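Local atomic coordinates of ThiJ/PfpI family protein (Pseudomonas syringae pv. tomato, PDB entry 3EWN), a protein that is of unknown function but belongs to the DJ-1/PfpI family, whose members share a flavodoxin-like fold and include proteases, chaperones and other proteins. Residues C147-A152 / A156-A161; E160-R165 / G174-L179. All coordinates share one frame; numbering follows the deposited sequence.

Contact 1 (147-152 with 156-161) and contact 2 (160-165 with 174-179) follow one another along the chain and share E160 and A161, their centres lying about 12 Å apart. Contact 1 sits toward the periphery, where a 3-10 turn leads into strand 157-158, which pairs in parallel with 140-141. The chain then enters strand 163-166, at one border of the seven-stranded sheet, and returns antiparallel along 169-172; the turn into helix 177-189 and its first residues supply one side of contact 2. The contacts also touch directly, T159 CB packing on V164 CG2. Together they connect an outlying turn to the sheet border and to the interface with the second subunit of the assembly.

Contact 1: C147-A152 / A156-A161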
# COMPACT_ATOMS: atom_id res chain seq x y z
N CYS A 147 12.75 1.03 -16.07
CA CYS A 147 12.78 2.27 -16.86
C CYS A 147 13.66 3.37 -16.27
O CYS A 147 13.60 4.51 -16.72
CB CYS A 147 11.36 2.81 -17.01
SG CYS A 147 10.55 3.23 -15.44
N ARG A 148 14.48 3.02 -15.29
CA ARG A 148 15.34 4.01 -14.65
C ARG A 148 16.27 4.76 -15.62
O ARG A 148 16.38 5.99 -15.56
CB ARG A 148 16.18 3.33 -13.56
CG ARG A 148 16.92 4.30 -12.65
CD ARG A 148 17.67 3.56 -11.55
NE ARG A 148 18.74 2.73 -12.08
CZ ARG A 148 18.77 1.40 -12.01
NH1 ARG A 148 17.79 0.74 -11.42
NH2 ARG A 148 19.79 0.74 -12.54
N ASP A 149 16.92 4.03 -16.51
CA ASP A 149 17.84 4.67 -17.45
C ASP A 149 17.17 5.63 -18.43
O ASP A 149 17.81 6.54 -18.94
CB ASP A 149 18.64 3.63 -18.22
CG ASP A 149 19.66 2.93 -17.34
OD1 ASP A 149 20.31 3.62 -16.53
OD2 ASP A 149 19.81 1.70 -17.46
N ALA A 150 15.88 5.42 -18.69
CA ALA A 150 15.16 6.29 -19.61
C ALA A 150 15.17 7.74 -19.13
O ALA A 150 15.11 8.67 -19.94
CB ALA A 150 13.72 5.80 -19.78
N LEU A 151 15.25 7.93 -17.81
CA LEU A 151 15.24 9.26 -17.21
C LEU A 151 16.28 10.22 -17.79
O LEU A 151 16.07 11.43 -17.80
CB LEU A 151 15.42 9.15 -15.70
CG LEU A 151 14.30 8.44 -14.94
CD1 LEU A 151 14.70 8.28 -13.47
CD2 LEU A 151 13.00 9.22 -15.08
N ALA A 152 17.40 9.67 -18.25
CA ALA A 152 18.47 10.48 -18.83
C ALA A 152 17.96 11.32 -20.00
O ALA A 152 18.47 12.41 -20.27
CB ALA A 152 19.62 9.58 -19.29
N ALA A 156 17.70 14.06 -16.59
CA ALA A 156 17.99 13.60 -15.24
C ALA A 156 19.23 12.72 -15.22
O ALA A 156 19.75 12.34 -16.27
CB ALA A 156 16.79 12.83 -14.68
N ILE A 157 19.71 12.43 -14.02
CA ILE A 157 20.88 11.58 -13.85
C ILE A 157 20.37 10.31 -13.17
O ILE A 157 20.13 10.30 -11.96
CB ILE A 157 21.95 12.25 -12.95
CG1 ILE A 157 22.43 13.54 -13.61
CG2 ILE A 157 23.13 11.31 -12.75
CD1 ILE A 157 23.36 14.36 -12.73
N PRO A 158 20.16 9.24 -13.95
CA PRO A 158 19.67 7.99 -13.37
C PRO A 158 20.59 7.53 -12.25
O PRO A 158 21.80 7.40 -12.45
CB PRO A 158 19.68 7.04 -14.57
CG PRO A 158 19.39 7.95 -15.72
CD PRO A 158 20.29 9.13 -15.41
N THR A 159 20.01 7.30 -11.07
CA THR A 159 20.78 6.88 -9.90
C THR A 159 20.18 5.60 -9.31
O THR A 159 19.00 5.56 -8.98
CB THR A 159 20.75 7.98 -8.82
OG1 THR A 159 21.11 9.24 -9.42
CG2 THR A 159 21.73 7.66 -7.70
N GLU A 160 21.00 4.56 -9.16
CA GLU A 160 20.49 3.31 -8.61
C GLU A 160 20.53 3.27 -7.09
O GLU A 160 21.52 2.85 -6.49
CB GLU A 160 21.25 2.10 -9.17
CG GLU A 160 20.44 0.80 -9.07
CD GLU A 160 21.23 -0.44 -9.46
OE1 GLU A 160 22.15 -0.34 -10.29
OE2 GLU A 160 20.90 -1.53 -8.94
N ALA A 161 19.44 3.72 -6.47
CA ALA A 161 19.27 3.73 -5.03
C ALA A 161 17.77 3.61 -4.81
O ALA A 161 16.98 4.01 -5.67
CB ALA A 161 19.80 5.02 -4.43
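The carbonyl oxygen of T159 meets several groups: R148 CD packs 3.5 Å from T159 O, the amide of A161 gives it a weak bond that closes an inverse gamma turn centred on E160, and T142 OG1 adds another weak bond while also bonding A161 O. This turn follows a connection of the DJ-1/PfpI domain in which the chain leaves strand 140-141, folds into the 3-10 turn that begins at D149 and comes back in strand 157-158, parallel to the first. Just past that strand, T159 OG1 donates to I157 O at 2.9 Å from above the carbonyl plane.

R148 reaches across with CG anti to its backbone N (chi1 -169°) and then bends at chi3, which turns its guanidinium over E160. There E160 CG lies 3.3 Å above the guanidinium plane, over its centre, and the carboxylate is stacked with its plane 13° from that of the guanidinium. R148 NH2 and E160 OE1 are 3.4 Å apart, but no N-H aims at the oxygen, leaving a loose ion pair held by charge. A long, flat cation suits this place, offering the methylenes a face as well as a charge.

P158 sets its ring against the 3-10 turn. Its CG is 3.6 Å from R148 O, and A152 CB packs on the same carbon at 3.9 Å. A compact, rigid ring fits well beside alanine's small methyl. L151, buried against helix 126-132, turns its CB toward both P158 CG and A156 CB.

Where the chain reverses, A156 N gives a weak bond to L151 O, 3.3 Å long. Beside it, the CA-H of A152 points almost straight at A156 O, with 3.4 Å between A152 CA and A156 O.

Contact 2: E160-R165 / G174-L179; sequences EARVVR and GVTAGL
The guanidinium of R162 lies flat against A177: A177 CA stands 3.4 Å above one face, offset toward the rim, while T176 OG1 and a water occupy the edge, in the plane. The arginine is thus laid over the turn of a strand-turn-helix connection, from strand 169-172 to helix 177-189. R162 NH2 donates to T176 OG1 at 3.0 Å and to the water oxygen at 2.9 Å; the water donates to T176 O, so one nitrogen reaches the T176 hydroxyl directly and the T176 carbonyl through the water. A177 N is also close to NH2, but both are donors; A177 N is spent on G174 O, 2.8 Å away, closing a type II' turn.

The extended chain of R162 takes the guanidinium past A177 CB, whose small methyl meets R162 CG at 3.7 Å, and the turn at chi4 (70°) lays its face over A177 CA. A chi1 of 60° turns T176 OG1 to the guanidinium edge to accept from NH2, while it donates to S202 O of the second subunit, a double role that suits threonine. D180, salt-bridged to R162 NE, probably balances the charge; with E203 O of the second subunit on NH1, T176 OG1 and the water, it holds the guanidinium in one orientation.

R162 pairs by backbone with A173 just before strand 163-166, at the sheet border beside strand 169-172; the turn 174-177 leads into helix 177-189, and V175 packs on helix 36-46.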
# COMPACT_ATOMS: atom_id res chain seq x y z
N GLU A 160 21.00 4.56 -9.16
CA GLU A 160 20.49 3.31 -8.61
C GLU A 160 20.53 3.27 -7.09
O GLU A 160 21.52 2.85 -6.49
CB GLU A 160 21.25 2.10 -9.17
CG GLU A 160 20.44 0.80 -9.07
CD GLU A 160 21.23 -0.44 -9.46
OE1 GLU A 160 22.15 -0.34 -10.29
OE2 GLU A 160 20.90 -1.53 -8.94
N ALA A 161 19.44 3.72 -6.47
CA ALA A 161 19.27 3.73 -5.03
C ALA A 161 17.77 3.61 -4.81
O ALA A 161 16.98 4.01 -5.67
CB ALA A 161 19.80 5.02 -4.43
N ARG A 162 17.36 3.06 -3.67
CA ARG A 162 15.94 2.89 -3.38
C ARG A 162 15.24 4.24 -3.19
O ARG A 162 14.08 4.41 -3.56
CB ARG A 162 15.77 2.03 -2.13
CG ARG A 162 14.36 1.49 -1.95
CD ARG A 162 14.34 0.42 -0.88
NE ARG A 162 13.02 -0.15 -0.64
CZ ARG A 162 12.36 -0.93 -1.49
NH1 ARG A 162 12.89 -1.25 -2.66
NH2 ARG A 162 11.19 -1.44 -1.14
N VAL A 163 15.96 5.18 -2.60
CA VAL A 163 15.44 6.53 -2.37
C VAL A 163 16.56 7.50 -2.73
O VAL A 163 17.67 7.38 -2.23
CB VAL A 163 15.04 6.76 -0.90
CG1 VAL A 163 14.56 8.19 -0.71
CG2 VAL A 163 13.94 5.78 -0.50
N VAL A 164 16.26 8.45 -3.60
CA VAL A 164 17.26 9.42 -4.03
C VAL A 164 16.80 10.85 -3.78
O VAL A 164 15.69 11.23 -4.14
CB VAL A 164 17.55 9.28 -5.55
CG1 VAL A 164 18.54 10.36 -6.00
CG2 VAL A 164 18.10 7.90 -5.85
N ARG A 165 17.66 11.64 -3.14
CA ARG A 165 17.34 13.03 -2.91
C ARG A 165 18.39 13.93 -3.53
O ARG A 165 19.59 13.72 -3.37
CB ARG A 165 17.24 13.36 -1.42
CG ARG A 165 16.93 14.85 -1.21
CD ARG A 165 16.74 15.25 0.24
NE ARG A 165 16.43 16.68 0.31
CZ ARG A 165 16.19 17.35 1.43
NH1 ARG A 165 16.23 16.72 2.60
NH2 ARG A 165 15.91 18.64 1.38
N GLY A 174 11.15 1.31 -7.45
CA GLY A 174 9.96 0.55 -7.73
C GLY A 174 8.98 0.29 -6.59
O GLY A 174 9.36 0.13 -5.43
N VAL A 175 7.71 0.25 -6.97
CA VAL A 175 6.57 -0.01 -6.08
C VAL A 175 6.74 0.14 -4.57
O VAL A 175 6.54 1.24 -4.03
CB VAL A 175 6.02 -1.43 -6.38
CG1 VAL A 175 4.69 -1.63 -5.68
CG2 VAL A 175 5.87 -1.62 -7.90
N THR A 176 7.08 -0.94 -3.88
CA THR A 176 7.21 -0.92 -2.43
C THR A 176 8.19 0.09 -1.85
O THR A 176 8.14 0.40 -0.66
CB THR A 176 7.54 -2.33 -1.88
OG1 THR A 176 8.78 -2.78 -2.43
CG2 THR A 176 6.44 -3.31 -2.25
N ALA A 177 9.09 0.60 -2.68
CA ALA A 177 10.06 1.60 -2.22
C ALA A 177 9.32 2.83 -1.68
O ALA A 177 9.88 3.62 -0.91
CB ALA A 177 10.98 2.00 -3.38
N GLY A 178 8.07 2.99 -2.09
CA GLY A 178 7.28 4.13 -1.64
C GLY A 178 7.18 4.25 -0.13
O GLY A 178 7.05 5.35 0.40
N LEU A 179 7.23 3.12 0.57
CA LEU A 179 7.16 3.14 2.03
C LEU A 179 8.40 3.78 2.64
O LEU A 179 8.30 4.56 3.58
CB LEU A 179 6.99 1.73 2.57
CG LEU A 179 5.62 1.10 2.37
CD1 LEU A 179 5.67 -0.38 2.73
CD2 LEU A 179 4.59 1.83 3.24
O HOH W 1 9.54 -1.21 1.18